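Putative curved DNA-binding protein (Chaetomium thermophilum var. thermophilum DSM 1495, PDB 4IPA) is Arx1, probably a ribosome-biogenesis factor with the methionine aminopeptidase fold of the M24 family, for which DNA binding is only a tentative assignment. Local coordinates at residues K76-F81 with Q123-G128; T94-L99 with F267-T272; E162-L167 with V253-S258; A194-L199 with I231-G236; D221-E226 with G300-S305. One frame throughout, in Å; residues are numbered along the deposited sequence.

Contact 1: residues K76-F81 with Q123-G128; sequences KTNKGF and QIDGYG
Lys79 and Gly80 run antiparallel to Ile124 and Gln123, adding strand 79-88 to the beta hairpin of strands 115-124 and 127-136 in a three-stranded sheet of the M24 fold. Lys79 with Ile124 is a non-hydrogen-bonded pair, CA to CA 4.3 Å; Gly80 with Gln123 is a hydrogen-bonded one, Gly80 N donating to Gln123 O at 2.9 Å. Beyond the strand, Asp125 N donates to Asn78 O at 2.8 Å, as the chain enters the type I' turn from Ile124 to Tyr127. Gln123 carries most of the side-chain contact. Its CG stands anti to the backbone N and the chain bends at chi2 (-82°), which folds the amide back over the backbone of Lys79 and Gly80. OE1 there accepts Gly126 N of the turn at 2.7 Å, while NE2 reaches Phe81 O through a water, so both ends of the amide are held. On the other sheet face, beside Lys79, Ile124 packs against helix 23-46, and Lys79 NZ turns off to Val71 O. Asp125 OD2 pairs with Lys28; a second water accepts from Asn78 N at 2.8 Å and donates to Asp125 OD1 at 2.7 Å.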
# COMPACT_ATOMS: atom_id res chain seq x y z
N LYS A 76 -4.73 18.39 -22.07
CA LYS A 76 -5.68 18.15 -21.00
C LYS A 76 -5.50 16.75 -20.43
O LYS A 76 -6.48 16.03 -20.22
CB LYS A 76 -7.11 18.30 -21.53
CG LYS A 76 -7.73 19.67 -21.30
CD LYS A 76 -9.03 19.81 -22.09
CE LYS A 76 -9.71 21.15 -21.81
NZ LYS A 76 -11.06 21.22 -22.45
N THR A 77 -4.26 16.36 -20.20
CA THR A 77 -3.96 15.04 -19.67
C THR A 77 -4.38 14.93 -18.21
O THR A 77 -3.79 15.60 -17.35
CB THR A 77 -2.46 14.71 -19.79
OG1 THR A 77 -2.04 14.79 -21.16
CG2 THR A 77 -2.18 13.30 -19.26
N ASN A 78 -5.39 14.11 -17.93
CA ASN A 78 -5.83 13.85 -16.55
C ASN A 78 -4.69 13.37 -15.68
O ASN A 78 -3.79 12.67 -16.15
CB ASN A 78 -6.95 12.80 -16.53
CG ASN A 78 -8.17 13.21 -17.33
OD1 ASN A 78 -8.60 14.37 -17.27
ND2 ASN A 78 -8.72 12.27 -18.10
N LYS A 79 -4.72 13.74 -14.41
CA LYS A 79 -3.69 13.34 -13.46
C LYS A 79 -4.13 13.78 -12.08
O LYS A 79 -5.01 14.63 -11.97
CB LYS A 79 -2.37 14.01 -13.82
CG LYS A 79 -2.39 15.51 -13.61
CD LYS A 79 -1.22 16.20 -14.28
CE LYS A 79 -1.35 17.72 -14.15
NZ LYS A 79 -0.16 18.42 -14.66
N GLY A 80 -3.54 13.21 -11.04
CA GLY A 80 -3.91 13.53 -9.68
C GLY A 80 -3.34 12.54 -8.67
O GLY A 80 -2.36 11.85 -8.96
N PHE A 81 -3.95 12.49 -7.48
CA PHE A 81 -3.58 11.50 -6.47
C PHE A 81 -4.08 10.09 -6.85
O PHE A 81 -5.19 9.93 -7.35
CB PHE A 81 -4.22 11.86 -5.12
CG PHE A 81 -3.68 13.10 -4.48
CD1 PHE A 81 -4.00 14.36 -4.98
CD2 PHE A 81 -2.87 13.02 -3.35
CE1 PHE A 81 -3.51 15.51 -4.38
CE2 PHE A 81 -2.37 14.17 -2.75
CZ PHE A 81 -2.69 15.42 -3.27
N GLN A 123 -0.88 9.61 -9.85
CA GLN A 123 -1.79 9.09 -10.85
C GLN A 123 -1.61 9.93 -12.13
O GLN A 123 -1.79 11.15 -12.10
CB GLN A 123 -3.18 9.28 -10.26
CG GLN A 123 -4.30 8.79 -11.02
CD GLN A 123 -4.72 9.75 -12.09
OE1 GLN A 123 -4.36 9.56 -13.25
NE2 GLN A 123 -5.50 10.78 -11.72
N ILE A 124 -1.22 9.29 -13.24
CA ILE A 124 -1.19 9.97 -14.55
C ILE A 124 -2.05 9.27 -15.61
O ILE A 124 -1.80 8.12 -15.96
CB ILE A 124 0.24 10.14 -15.14
CG1 ILE A 124 1.03 11.19 -14.38
CG2 ILE A 124 0.15 10.60 -16.61
CD1 ILE A 124 1.88 10.61 -13.32
N ASP A 125 -3.04 9.99 -16.12
CA ASP A 125 -3.97 9.50 -17.14
C ASP A 125 -4.64 8.20 -16.72
O ASP A 125 -4.87 7.32 -17.54
CB ASP A 125 -3.30 9.35 -18.50
CG ASP A 125 -4.30 9.08 -19.63
OD1 ASP A 125 -5.43 9.62 -19.59
OD2 ASP A 125 -3.96 8.34 -20.58
N GLY A 126 -4.93 8.09 -15.42
CA GLY A 126 -5.65 6.96 -14.88
C GLY A 126 -4.74 5.81 -14.49
O GLY A 126 -5.22 4.76 -14.08
N TYR A 127 -3.44 6.00 -14.63
CA TYR A 127 -2.48 4.97 -14.23
C TYR A 127 -1.76 5.38 -12.94
O TYR A 127 -0.92 6.28 -12.93
CB TYR A 127 -1.50 4.66 -15.38
CG TYR A 127 -2.23 4.26 -16.65
CD1 TYR A 127 -2.90 3.04 -16.74
CD2 TYR A 127 -2.30 5.12 -17.74
CE1 TYR A 127 -3.59 2.68 -17.88
CE2 TYR A 127 -2.99 4.76 -18.91
CZ TYR A 127 -3.63 3.54 -18.96
OH TYR A 127 -4.33 3.18 -20.09
N GLY A 128 -2.12 4.70 -11.85
CA GLY A 128 -1.64 5.07 -10.54
C GLY A 128 -0.59 4.15 -9.95
O GLY A 128 -0.57 2.94 -10.23
O HOH W 1 -5.89 12.29 -20.02
O HOH W 2 -6.79 11.42 -9.11

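Contact 2: residues T94-L99 with F267-T272; sequences TPYTPL and FEQRAT. With SO4 (sulfate ion), chain E.
The hydroxyl of Thr272 meets the carbonyl of Thr97 well away from its plane: OG1 donates to Thr97 O at 2.7 Å, yet sits 56° above the carbonyl plane. With chi1 at 61° the oxygen lies between backbone N and carbonyl carbon of its own residue and faces the loop 94-99, leaving CG2 for Leu99. A water completes a small ring, donating to Thr272 OG1 at 2.8 Å and accepting from Thr97 N, so one buried hydroxyl binds the C=O of Thr97 directly and its N-H through the water. Thr97 OG1 turns elsewhere, to Ser305. This is loop-to-loop packing, joining the loop between strands 79-88 and 115-124 to the one between strands 264-266 and 273-276. Leu99 and Thr272 lie alongside, pointing opposite ways, CG of Leu99 being 3.9 Å from CG2 of Thr272, while Leu99 CD1 rests on Arg270 CD at 3.5 Å. Beyond that methylene, Arg270 NH1 forms a salt bridge with Asp102; the approach of NH2 to a sulfate, probably from the crystallisation liquor, is too short to be trusted. Gln269 CG lies 4.0 Å from Tyr96 CE1, its amide almost perpendicular to the ring, and Tyr96 OH bonds to Glu105. Helix 312-324 packs on Leu99 and Arg270, strand 79-88 backs Thr97, and the loop 267-272 leads straight into strand 273-276.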
# COMPACT_ATOMS: atom_id res chain seq x y z
N THR A 94 -5.45 0.67 8.81
CA THR A 94 -6.01 1.59 7.83
C THR A 94 -5.13 2.85 7.70
O THR A 94 -4.78 3.45 8.69
CB THR A 94 -7.42 2.02 8.22
OG1 THR A 94 -8.22 0.85 8.40
CG2 THR A 94 -8.02 2.90 7.12
N PRO A 95 -4.77 3.23 6.47
CA PRO A 95 -3.94 4.43 6.32
C PRO A 95 -4.62 5.63 6.99
O PRO A 95 -5.79 5.87 6.72
CB PRO A 95 -3.88 4.63 4.80
CG PRO A 95 -4.14 3.28 4.23
CD PRO A 95 -5.06 2.56 5.19
N TYR A 96 -3.89 6.36 7.83
CA TYR A 96 -4.44 7.40 8.68
C TYR A 96 -4.28 8.80 8.06
O TYR A 96 -3.19 9.17 7.61
CB TYR A 96 -3.74 7.36 10.04
CG TYR A 96 -4.39 8.20 11.11
CD1 TYR A 96 -5.74 8.06 11.41
CD2 TYR A 96 -3.65 9.11 11.85
CE1 TYR A 96 -6.35 8.83 12.41
CE2 TYR A 96 -4.23 9.87 12.84
CZ TYR A 96 -5.59 9.73 13.12
OH TYR A 96 -6.17 10.50 14.11
N THR A 97 -5.36 9.58 8.04
CA THR A 97 -5.34 10.93 7.48
C THR A 97 -6.52 11.76 8.02
O THR A 97 -7.51 11.97 7.33
CB THR A 97 -5.30 10.93 5.92
OG1 THR A 97 -5.59 12.24 5.41
CG2 THR A 97 -6.31 9.94 5.35
N PRO A 98 -6.39 12.26 9.26
CA PRO A 98 -7.52 12.80 10.03
C PRO A 98 -7.99 14.20 9.62
O PRO A 98 -7.29 14.90 8.88
CB PRO A 98 -6.98 12.80 11.46
CG PRO A 98 -5.52 13.06 11.30
CD PRO A 98 -5.12 12.37 10.00
N LEU A 99 -9.17 14.59 10.09
CA LEU A 99 -9.68 15.95 9.85
C LEU A 99 -9.00 16.99 10.73
O LEU A 99 -8.66 16.72 11.88
CB LEU A 99 -11.18 16.01 10.08
CG LEU A 99 -12.03 15.15 9.15
CD1 LEU A 99 -13.51 15.42 9.36
CD2 LEU A 99 -11.64 15.42 7.70
N PHE A 267 -11.25 0.51 15.09
CA PHE A 267 -10.96 1.55 16.08
C PHE A 267 -11.93 2.72 15.94
O PHE A 267 -12.80 2.72 15.06
CB PHE A 267 -9.49 1.99 16.00
CG PHE A 267 -8.54 1.03 16.66
CD1 PHE A 267 -8.58 -0.33 16.37
CD2 PHE A 267 -7.62 1.47 17.60
CE1 PHE A 267 -7.71 -1.23 16.99
CE2 PHE A 267 -6.75 0.57 18.23
CZ PHE A 267 -6.79 -0.78 17.92
N GLU A 268 -11.81 3.72 16.81
CA GLU A 268 -12.87 4.72 16.96
C GLU A 268 -12.61 6.04 16.22
O GLU A 268 -13.49 6.90 16.16
CB GLU A 268 -13.15 4.98 18.46
CG GLU A 268 -13.63 3.74 19.23
CD GLU A 268 -13.74 3.96 20.75
OE1 GLU A 268 -12.71 4.29 21.40
OE2 GLU A 268 -14.85 3.79 21.29
N GLN A 269 -11.43 6.19 15.66
CA GLN A 269 -11.15 7.37 14.84
C GLN A 269 -12.11 7.45 13.66
O GLN A 269 -12.58 6.44 13.15
CB GLN A 269 -9.70 7.38 14.34
CG GLN A 269 -8.67 7.57 15.46
CD GLN A 269 -8.35 6.26 16.17
OE1 GLN A 269 -8.79 5.18 15.75
NE2 GLN A 269 -7.57 6.35 17.25
N ARG A 270 -12.42 8.67 13.25
CA ARG A 270 -13.31 8.91 12.14
C ARG A 270 -12.74 8.34 10.83
O ARG A 270 -11.56 8.54 10.51
CB ARG A 270 -13.52 10.41 12.04
CG ARG A 270 -14.29 10.90 10.85
CD ARG A 270 -14.41 12.42 10.95
NE ARG A 270 -15.82 12.74 11.01
CZ ARG A 270 -16.43 13.37 12.01
NH1 ARG A 270 -15.76 13.81 13.07
NH2 ARG A 270 -17.73 13.56 11.91
N ALA A 271 -13.56 7.61 10.09
CA ALA A 271 -13.20 7.15 8.75
C ALA A 271 -13.12 8.35 7.80
O ALA A 271 -14.15 8.98 7.50
CB ALA A 271 -14.22 6.16 8.24
N THR A 272 -11.92 8.66 7.31
CA THR A 272 -11.76 9.76 6.36
C THR A 272 -11.36 9.29 4.98
O THR A 272 -11.57 9.99 4.00
CB THR A 272 -10.76 10.81 6.86
OG1 THR A 272 -9.47 10.20 7.02
CG2 THR A 272 -11.23 11.42 8.20
S SO4 E . -19.90 14.99 13.82
O1 SO4 E . -18.92 14.80 14.89
O2 SO4 E . -19.86 13.85 12.92
O3 SO4 E . -21.25 15.09 14.39
O4 SO4 E . -19.60 16.21 13.09
O HOH W 3 -8.01 8.92 8.99

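Contact 3: residues E162-L167 with V253-S258; sequences EVLLRL and VEVGCS
Leu164 CD2 is the methyl that fits between two valines of the strand, 3.5 Å from CG1 of Val253 and equally 3.5 Å from CG1 of Val255; the first of these is tighter than usual van der Waals contact. It also lies over the backbone, 3.7 Å from Glu254 O. The leucine has CG anti to its own backbone N (chi1 178°), and chi2 of 48° turns the branch onto the sheet. One helical position on, Leu165 sends CD2 to the same Val253 CG1 at 3.8 Å, approaching it at a slant. Helix 148-167 thus packs on strand 250-258 in the manner of an alpha/beta layer, the axes of the two short segments 9.2 Å apart at closest, their N-to-C directions 146° apart. Farther out, Leu200 of helix 193-205 touches Leu164, and Ile349 of strand 342-352 touches both Leu165 and Val253. Charged groups keep off the interface: Glu162 OE1 and Arg166 NH1 form a salt bridge of 2.8 Å along the helix, Glu162 OE2 has Arg358 as a second partner, and Glu254 leads away to Arg344. Side-chain contact here is wholly aliphatic, which implies that helix and sheet cohere by shape and exclusion of water rather than by directional bonds.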
# COMPACT_ATOMS: atom_id res chain seq x y z
N GLU A 162 9.65 -9.96 -0.10
CA GLU A 162 10.54 -10.62 -1.04
C GLU A 162 9.99 -11.97 -1.50
O GLU A 162 10.11 -12.32 -2.67
CB GLU A 162 11.94 -10.82 -0.43
CG GLU A 162 12.68 -9.52 -0.16
CD GLU A 162 12.90 -8.69 -1.43
OE1 GLU A 162 13.44 -9.25 -2.40
OE2 GLU A 162 12.55 -7.49 -1.45
N VAL A 163 9.40 -12.72 -0.57
CA VAL A 163 8.78 -13.99 -0.92
C VAL A 163 7.53 -13.79 -1.78
O VAL A 163 7.41 -14.41 -2.83
CB VAL A 163 8.45 -14.83 0.33
CG1 VAL A 163 7.66 -16.10 -0.06
CG2 VAL A 163 9.73 -15.19 1.06
N LEU A 164 6.62 -12.93 -1.35
CA LEU A 164 5.41 -12.64 -2.13
C LEU A 164 5.71 -12.24 -3.58
O LEU A 164 5.13 -12.78 -4.52
CB LEU A 164 4.57 -11.54 -1.46
CG LEU A 164 3.32 -11.12 -2.22
CD1 LEU A 164 2.52 -12.37 -2.63
CD2 LEU A 164 2.44 -10.14 -1.40
N LEU A 165 6.63 -11.30 -3.76
CA LEU A 165 7.00 -10.86 -5.10
C LEU A 165 7.46 -12.02 -6.00
O LEU A 165 7.10 -12.08 -7.19
CB LEU A 165 8.07 -9.76 -5.02
CG LEU A 165 7.61 -8.41 -4.46
CD1 LEU A 165 8.78 -7.40 -4.33
CD2 LEU A 165 6.48 -7.81 -5.30
N ARG A 166 8.23 -12.94 -5.43
CA ARG A 166 8.72 -14.12 -6.15
C ARG A 166 7.62 -15.14 -6.43
O ARG A 166 7.65 -15.82 -7.46
CB ARG A 166 9.89 -14.76 -5.39
CG ARG A 166 11.21 -14.05 -5.65
CD ARG A 166 12.20 -14.25 -4.53
NE ARG A 166 13.42 -13.49 -4.78
CZ ARG A 166 13.59 -12.22 -4.42
NH1 ARG A 166 12.62 -11.56 -3.79
NH2 ARG A 166 14.73 -11.60 -4.71
N LEU A 167 6.64 -15.22 -5.54
CA LEU A 167 5.49 -16.11 -5.75
C LEU A 167 4.60 -15.57 -6.86
O LEU A 167 3.68 -16.26 -7.31
CB LEU A 167 4.69 -16.28 -4.46
CG LEU A 167 5.43 -17.03 -3.36
CD1 LEU A 167 4.61 -17.14 -2.07
CD2 LEU A 167 5.80 -18.42 -3.87
N VAL A 253 1.24 -4.39 -4.77
CA VAL A 253 1.55 -5.52 -3.92
C VAL A 253 1.81 -5.08 -2.48
O VAL A 253 2.73 -4.30 -2.21
CB VAL A 253 2.80 -6.28 -4.42
CG1 VAL A 253 3.12 -7.45 -3.47
CG2 VAL A 253 2.60 -6.77 -5.88
N GLU A 254 0.98 -5.60 -1.56
CA GLU A 254 1.08 -5.24 -0.14
C GLU A 254 1.33 -6.44 0.76
O GLU A 254 0.73 -7.52 0.59
CB GLU A 254 -0.18 -4.52 0.36
CG GLU A 254 -0.01 -3.99 1.79
CD GLU A 254 -1.24 -3.29 2.37
OE1 GLU A 254 -2.11 -2.86 1.59
OE2 GLU A 254 -1.32 -3.18 3.61
N VAL A 255 2.23 -6.24 1.72
CA VAL A 255 2.38 -7.15 2.85
C VAL A 255 2.32 -6.39 4.16
O VAL A 255 2.74 -5.22 4.23
CB VAL A 255 3.70 -7.94 2.81
CG1 VAL A 255 3.76 -8.82 1.57
CG2 VAL A 255 4.91 -6.99 2.88
N GLY A 256 1.81 -7.05 5.20
CA GLY A 256 1.83 -6.50 6.54
C GLY A 256 2.08 -7.53 7.63
O GLY A 256 1.59 -8.67 7.59
N CYS A 257 2.85 -7.13 8.63
CA CYS A 257 3.11 -8.01 9.76
C CYS A 257 2.77 -7.33 11.07
O CYS A 257 2.62 -6.11 11.15
CB CYS A 257 4.56 -8.47 9.76
SG CYS A 257 4.90 -9.66 8.47
N SER A 258 2.63 -8.14 12.10
CA SER A 258 2.24 -7.64 13.40
C SER A 258 3.08 -8.33 14.45
O SER A 258 3.44 -9.51 14.30
CB SER A 258 0.76 -7.95 13.63
OG SER A 258 0.37 -7.66 14.95

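Contact 4: residues A194-L199 with I231-G236; sequences AKISSL and IILSPG
Ser197 OG takes the backbone N-H of Ser234 at 2.7 Å, a bent bond of 138° at the hydrogen, and is linked weakly to Gln193 O one helical turn back. Pro235 CD leans on the same oxygen at 3.5 Å. The side chain needs little reach, since CA of Ser197 is 5.1 Å from CA of Leu233; with chi1 at -82° the hydroxyl stands beside its own backbone N, facing the bend where the chain leaves strand 230-232 and Ser234 takes a positive phi. A water ties the same two residues a second time: it donates to Ser197 O at 3.1 Å and lies 2.6 Å from Ser234 OG, whose other partner is Glu201 farther along helix 193-205. Beside this polar patch the contact is aliphatic. Ile196 presents CG2 to CD2 of Leu233 at 3.9 Å, the two side chains set nearly perpendicular, and its CD1 reaches CD1 of Ile231 more loosely at 4.5 Å. This is helix-on-sheet packing in which a serine joins the helix to the turn after an edge strand. Leu164 and Leu167 of helix 148-167 touch Ile196, Leu200 covers Leu233 from within helix 193-205, and strand 210-220 pairs with strand 230-232 and receives Ile232 and Leu233.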
# COMPACT_ATOMS: atom_id res chain seq x y z
N ALA A 194 -4.12 -20.10 -0.87
CA ALA A 194 -3.87 -20.80 0.40
C ALA A 194 -2.38 -21.12 0.59
O ALA A 194 -1.85 -21.03 1.70
CB ALA A 194 -4.70 -22.07 0.47
N LYS A 195 -1.71 -21.50 -0.49
CA LYS A 195 -0.30 -21.86 -0.45
C LYS A 195 0.55 -20.60 -0.24
O LYS A 195 1.48 -20.57 0.58
CB LYS A 195 0.09 -22.57 -1.75
CG LYS A 195 1.58 -22.93 -1.87
CD LYS A 195 2.08 -23.75 -0.67
CE LYS A 195 3.54 -24.17 -0.87
NZ LYS A 195 4.06 -25.07 0.22
N ILE A 196 0.22 -19.55 -0.99
CA ILE A 196 0.85 -18.26 -0.81
C ILE A 196 0.74 -17.81 0.65
O ILE A 196 1.74 -17.42 1.26
CB ILE A 196 0.21 -17.21 -1.74
CG1 ILE A 196 0.41 -17.64 -3.20
CG2 ILE A 196 0.79 -15.81 -1.46
CD1 ILE A 196 -0.17 -16.69 -4.24
N SER A 197 -0.46 -17.88 1.21
CA SER A 197 -0.70 -17.50 2.60
C SER A 197 0.17 -18.29 3.58
O SER A 197 0.84 -17.70 4.43
CB SER A 197 -2.17 -17.68 2.98
OG SER A 197 -2.95 -16.57 2.56
N SER A 198 0.14 -19.61 3.48
CA SER A 198 0.88 -20.44 4.44
C SER A 198 2.39 -20.17 4.37
O SER A 198 3.06 -20.13 5.40
CB SER A 198 0.57 -21.93 4.26
OG SER A 198 1.08 -22.40 3.03
N LEU A 199 2.92 -19.98 3.17
CA LEU A 199 4.33 -19.61 3.03
C LEU A 199 4.64 -18.26 3.71
O LEU A 199 5.58 -18.15 4.50
CB LEU A 199 4.75 -19.60 1.55
CG LEU A 199 4.86 -20.96 0.85
CD1 LEU A 199 4.89 -20.79 -0.66
CD2 LEU A 199 6.06 -21.78 1.32
N ILE A 231 -5.01 -10.83 -4.58
CA ILE A 231 -4.48 -11.85 -3.69
C ILE A 231 -4.75 -11.44 -2.26
O ILE A 231 -4.36 -10.36 -1.84
CB ILE A 231 -2.97 -12.00 -3.90
CG1 ILE A 231 -2.71 -12.52 -5.32
CG2 ILE A 231 -2.39 -12.94 -2.85
CD1 ILE A 231 -1.24 -12.61 -5.68
N ILE A 232 -5.46 -12.28 -1.51
CA ILE A 232 -5.74 -11.94 -0.13
C ILE A 232 -4.96 -12.85 0.82
O ILE A 232 -5.24 -14.04 0.88
CB ILE A 232 -7.22 -12.05 0.20
CG1 ILE A 232 -8.05 -11.24 -0.80
CG2 ILE A 232 -7.48 -11.61 1.65
CD1 ILE A 232 -9.54 -11.23 -0.50
N LEU A 233 -4.00 -12.29 1.56
CA LEU A 233 -3.20 -13.08 2.51
C LEU A 233 -3.99 -13.45 3.78
O LEU A 233 -4.81 -12.65 4.27
CB LEU A 233 -1.95 -12.31 2.93
CG LEU A 233 -1.01 -11.87 1.83
CD1 LEU A 233 0.11 -11.08 2.45
CD2 LEU A 233 -0.48 -13.08 1.02
N SER A 234 -3.72 -14.64 4.32
CA SER A 234 -4.41 -15.14 5.52
C SER A 234 -5.85 -14.70 5.57
O SER A 234 -6.26 -14.05 6.52
CB SER A 234 -3.73 -14.65 6.79
OG SER A 234 -2.35 -14.87 6.74
N PRO A 235 -6.62 -15.04 4.53
CA PRO A 235 -8.03 -14.66 4.47
C PRO A 235 -8.77 -15.00 5.76
O PRO A 235 -9.61 -14.23 6.23
CB PRO A 235 -8.57 -15.54 3.33
CG PRO A 235 -7.53 -16.62 3.10
CD PRO A 235 -6.23 -15.95 3.44
N GLY A 236 -8.44 -16.16 6.32
CA GLY A 236 -9.22 -16.69 7.43
C GLY A 236 -10.47 -17.38 6.91
O GLY A 236 -10.38 -18.42 6.26
O HOH W 4 -0.39 -14.93 4.97

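Contact 5: residues D221-E226 with G300-S305; sequences DKNEIE and GTFPFS
Asn223 and Thr301 join a type II beta turn, Asp221 to Glu224, to the segment that follows helix 286-299 and leads into strand 304-305. The direct polar link is single: Thr301 OG1 donates to Asn223 O at 2.8 Å, coming from 40° above the carbonyl plane. Apolar contacts lie alongside. Ile225 CG2 meets the edge of the Phe302 ring in its plane, 3.8 Å from CE1, while its other branch, placed between backbone N and carbonyl carbon by a chi1 of 47°, reaches Pro303 tip to tip with CG1 3.7 Å from CD. The outer end of the same ring comes against the turn, Phe302 CZ being 3.8 Å from Asn223 CA, and the Asn223 amide stands at 60° to the ring plane. Ile225 is further enclosed by Phe220 and Ile130. Turn and loop are also braced within themselves and beyond. Glu224 OE2 accepts Glu226 N at 2.9 Å, Glu226 forms a salt bridge with Arg275, and Gly300, with positive phi, lets the chain leave its helix. Two waters add bridges between the segments. One accepts from Thr301 N and donates to Asn223 OD1; the other donates to Thr301 O at 2.8 Å and accepts from Ile225 N at 3.2 Å.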
# COMPACT_ATOMS: atom_id res chain seq x y z
N ASP A 221 -5.52 -1.05 -13.06
CA ASP A 221 -5.74 -0.77 -14.46
C ASP A 221 -6.10 0.70 -14.61
O ASP A 221 -6.09 1.45 -13.63
CB ASP A 221 -6.82 -1.66 -15.05
CG ASP A 221 -6.68 -1.84 -16.56
OD1 ASP A 221 -5.86 -1.13 -17.18
OD2 ASP A 221 -7.41 -2.67 -17.13
N LYS A 222 -6.40 1.13 -15.83
CA LYS A 222 -6.71 2.53 -16.06
C LYS A 222 -7.85 2.93 -15.13
O LYS A 222 -8.88 2.27 -15.11
CB LYS A 222 -7.09 2.79 -17.53
CG LYS A 222 -6.90 4.24 -17.91
CD LYS A 222 -7.50 4.59 -19.27
CE LYS A 222 -7.21 6.05 -19.59
NZ LYS A 222 -8.20 6.63 -20.55
N ASN A 223 -7.64 4.00 -14.36
CA ASN A 223 -8.63 4.46 -13.40
C ASN A 223 -9.04 3.38 -12.40
O ASN A 223 -10.17 3.40 -11.92
CB ASN A 223 -9.89 4.95 -14.12
CG ASN A 223 -9.64 6.20 -14.92
OD1 ASN A 223 -9.04 7.17 -14.43
ND2 ASN A 223 -10.08 6.20 -16.17
N GLU A 224 -8.15 2.44 -12.10
CA GLU A 224 -8.53 1.40 -11.14
C GLU A 224 -7.38 0.94 -10.25
O GLU A 224 -6.35 0.45 -10.74
CB GLU A 224 -9.16 0.20 -11.88
CG GLU A 224 -9.63 -0.92 -10.96
CD GLU A 224 -10.81 -0.52 -10.09
OE1 GLU A 224 -11.96 -0.79 -10.51
OE2 GLU A 224 -10.58 0.06 -8.99
N ILE A 225 -7.55 1.07 -8.94
CA ILE A 225 -6.56 0.52 -8.01
C ILE A 225 -7.10 -0.67 -7.22
O ILE A 225 -6.45 -1.17 -6.32
CB ILE A 225 -5.92 1.60 -7.10
CG1 ILE A 225 -6.97 2.53 -6.49
CG2 ILE A 225 -4.90 2.42 -7.91
CD1 ILE A 225 -8.02 1.81 -5.62
N GLU A 226 -8.30 -1.13 -7.58
CA GLU A 226 -8.86 -2.35 -7.02
C GLU A 226 -9.46 -3.19 -8.13
O GLU A 226 -10.68 -3.37 -8.19
CB GLU A 226 -9.92 -2.04 -5.96
CG GLU A 226 -9.32 -1.53 -4.67
CD GLU A 226 -10.35 -1.09 -3.65
OE1 GLU A 226 -11.51 -0.83 -4.04
OE2 GLU A 226 -9.99 -1.00 -2.46
N GLY A 300 -11.64 11.41 -9.44
CA GLY A 300 -12.21 10.33 -10.22
C GLY A 300 -12.55 9.14 -9.33
O GLY A 300 -13.36 9.25 -8.42
N THR A 301 -11.90 8.01 -9.58
CA THR A 301 -12.20 6.81 -8.82
C THR A 301 -11.06 6.45 -7.86
O THR A 301 -10.99 5.33 -7.35
CB THR A 301 -12.48 5.65 -9.76
OG1 THR A 301 -11.38 5.53 -10.67
CG2 THR A 301 -13.75 5.92 -10.58
N PHE A 302 -10.17 7.41 -7.62
CA PHE A 302 -9.01 7.15 -6.77
C PHE A 302 -9.26 7.49 -5.29
O PHE A 302 -10.06 8.38 -4.95
CB PHE A 302 -7.77 7.86 -7.31
CG PHE A 302 -7.25 7.25 -8.60
CD1 PHE A 302 -6.50 6.07 -8.58
CD2 PHE A 302 -7.50 7.86 -9.84
CE1 PHE A 302 -6.01 5.50 -9.77
CE2 PHE A 302 -7.02 7.31 -11.03
CZ PHE A 302 -6.27 6.12 -11.00
N PRO A 303 -8.59 6.77 -4.38
CA PRO A 303 -8.79 7.05 -2.95
C PRO A 303 -8.46 8.49 -2.62
O PRO A 303 -7.59 9.09 -3.24
CB PRO A 303 -7.83 6.08 -2.26
CG PRO A 303 -7.72 4.91 -3.25
CD PRO A 303 -7.74 5.59 -4.60
N PHE A 304 -9.20 9.05 -1.66
CA PHE A 304 -8.97 10.41 -1.20
C PHE A 304 -9.30 10.50 0.29
O PHE A 304 -9.97 9.63 0.85
CB PHE A 304 -9.82 11.39 -2.00
CG PHE A 304 -11.28 11.20 -1.81
CD1 PHE A 304 -11.98 10.27 -2.57
CD2 PHE A 304 -11.96 11.95 -0.87
CE1 PHE A 304 -13.33 10.09 -2.38
CE2 PHE A 304 -13.32 11.78 -0.68
CZ PHE A 304 -14.01 10.84 -1.43
N SER A 305 -8.79 11.55 0.92
CA SER A 305 -9.11 11.82 2.32
C SER A 305 -10.17 12.92 2.38
O SER A 305 -10.09 13.88 1.63
CB SER A 305 -7.86 12.27 3.07
OG SER A 305 -8.19 12.66 4.40
O HOH W 5 -10.32 8.37 -12.04
O HOH W 6 -10.17 2.70 -8.07

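The five contacts form two touching groups joined through the body of the chain. Contacts 1 and 5, centres 10 Å apart, meet where Gly126 O probably bonds Asn223 N and Phe302 packs on Gln123, so the hairpin turn of one sheet abuts the turn after strand 210-220 of another. Contact 5 also reaches contact 2 through Thr97 and Ser305, with centres 19 Å apart. Contacts 3 and 4, again 10 Å apart, lie across the chain's centre from contact 1, sharing the five-stranded sheet on which helices 148-167 and 193-205 pack. Along the sequence contact 1 closes before contacts 3, 4 and 5 open, whereas contact 2 spans contacts 3 and 4, tying early and late parts of the M24 fold together.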